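Anti-Sigma factor ChrR, transcriptional activator ChrR (Rhodobacter sphaeroides, PDB 2Z2S) is a zinc-dependent anti-sigma factor that holds the extracytoplasmic function sigma factor RpoE inactive and has a C-terminal domain required for the response to singlet oxygen. Local coordinates at residues S33-D36 with E37-A40. Residues are numbered along the deposited sequence; the frame is centred on the assembly and turned at random.
Sequences SLCD and ECRA. With ZN (zinc ion), chain I.
Cys35 and Cys38 meet at the N-terminus of helix 36-54, a local contact in which the loop after helix 22-32 turns into the helix and both thiolates of a CxxC motif grip one zinc ion. Cys35 is the N-cap residue. The zinc is bound by Cys35 SG at 2.0 Å and Cys38 SG at 2.2 Å, with His6 and His31 completing the site of this zinc-associated anti-sigma (ZAS) family protein. The same Cys35 sulfur also accepts a nearly straight capping bond from Cys38 N (3.3 Å, 168°). With SG anti to its own backbone N (chi1 161°), Cys35 turns the sulfur to the helix's first turn, where one atom serves metal and backbone together; this N-H, and probably the helix end behind it, would help stabilise a thiolate. Arg39 N donates to Cys35 O (3.1 Å) and Ala40 N to Asp36 O. Away from the metal, Asp36 and Arg39 lie alongside each other, carboxylate and guanidinium planes 60° apart; Asp36 OD1 stays 3.7 Å from Arg39 NE, a long salt bridge, and also pairs with a basic side chain of another protein's chain. Arg39 NH2 reaches a water in the guanidinium plane that donates to Ser33 O. That NH2 also bonds to the other protein's backbone, and Glu37, paired with Arg41, meets a basic side chain there, consistent with the sigma-binding role of this region. The zinc thus ties His6, near the N-terminus, and the end of helix 22-32, through His31, to the start of helix 36-54.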
loop_
_atom_site.group_PDB
_atom_site.type_symbol
_atom_site.label_atom_id
_atom_site.label_comp_id
_atom_site.label_asym_id
_atom_site.label_seq_id
_atom_site.Cartn_x
_atom_site.Cartn_y
_atom_site.Cartn_z
ATOM N N SER B 33 -4.604 -3.089 -6.490
ATOM C CA SER B 33 -3.935 -3.626 -7.662
ATOM C C SER B 33 -4.903 -3.899 -8.803
ATOM O O SER B 33 -4.490 -4.390 -9.849
ATOM C CB SER B 33 -3.204 -4.905 -7.325
ATOM O OG SER B 33 -4.133 -5.952 -7.384
ATOM N N LEU B 34 -6.181 -3.586 -8.594
ATOM C CA LEU B 34 -7.213 -3.775 -9.608
ATOM C C LEU B 34 -7.769 -2.433 -10.052
ATOM O O LEU B 34 -8.305 -2.315 -11.151
ATOM C CB LEU B 34 -8.368 -4.624 -9.065
ATOM C CG LEU B 34 -8.200 -6.144 -8.844
ATOM C CD1 LEU B 34 -9.405 -6.704 -8.117
ATOM C CD2 LEU B 34 -8.049 -6.876 -10.160
ATOM N N CYS B 35 -7.626 -1.428 -9.194
ATOM C CA CYS B 35 -8.147 -0.096 -9.461
ATOM C C CYS B 35 -7.085 1.035 -9.427
ATOM O O CYS B 35 -6.689 1.509 -8.358
ATOM C CB CYS B 35 -9.283 0.174 -8.461
ATOM S SG CYS B 35 -9.692 1.891 -8.253
ATOM N N ASP B 36 -6.631 1.477 -10.599
ATOM C CA ASP B 36 -5.628 2.538 -10.671
ATOM C C ASP B 36 -6.038 3.851 -10.033
ATOM O O ASP B 36 -5.195 4.662 -9.670
ATOM C CB ASP B 36 -5.220 2.799 -12.109
ATOM C CG ASP B 36 -4.223 1.777 -12.622
ATOM O OD1 ASP B 36 -3.590 1.102 -11.787
ATOM O OD2 ASP B 36 -4.060 1.657 -13.855
ATOM N N GLU B 37 -7.331 4.065 -9.890
ATOM C CA GLU B 37 -7.801 5.289 -9.278
ATOM C C GLU B 37 -7.396 5.302 -7.801
ATOM O O GLU B 37 -6.790 6.257 -7.306
ATOM C CB GLU B 37 -9.320 5.361 -9.434
ATOM C CG GLU B 37 -9.992 6.404 -8.610
ATOM C CD GLU B 37 -9.299 7.722 -8.720
ATOM O OE1 GLU B 37 -8.973 8.089 -9.868
ATOM O OE2 GLU B 37 -9.083 8.384 -7.673
ATOM N N CYS B 38 -7.731 4.223 -7.096
ATOM C CA CYS B 38 -7.397 4.116 -5.675
ATOM C C CYS B 38 -5.883 4.002 -5.484
ATOM O O CYS B 38 -5.320 4.393 -4.451
ATOM C CB CYS B 38 -8.115 2.917 -5.037
ATOM S SG CYS B 38 -9.938 3.082 -4.921
ATOM N N ARG B 39 -5.223 3.469 -6.500
ATOM C CA ARG B 39 -3.781 3.319 -6.463
ATOM C C ARG B 39 -3.122 4.708 -6.475
ATOM O O ARG B 39 -2.117 4.950 -5.800
ATOM C CB ARG B 39 -3.339 2.515 -7.669
ATOM C CG ARG B 39 -1.955 1.948 -7.554
ATOM C CD ARG B 39 -1.591 1.395 -8.894
ATOM N NE ARG B 39 -1.465 -0.055 -8.944
ATOM C CZ ARG B 39 -0.516 -0.744 -8.321
ATOM N NH1 ARG B 39 0.379 -0.104 -7.580
ATOM N NH2 ARG B 39 -0.421 -2.061 -8.488
ATOM N N ALA B 40 -3.692 5.625 -7.250
ATOM C CA ALA B 40 -3.173 6.986 -7.303
ATOM C C ALA B 40 -3.501 7.732 -6.007
ATOM O O ALA B 40 -2.752 8.624 -5.577
ATOM C CB ALA B 40 -3.761 7.715 -8.465
HETATM ZN ZN ZN I . -10.850 1.938 -6.565
HETATM O O HOH W 1 -1.984 -3.590 -10.561
#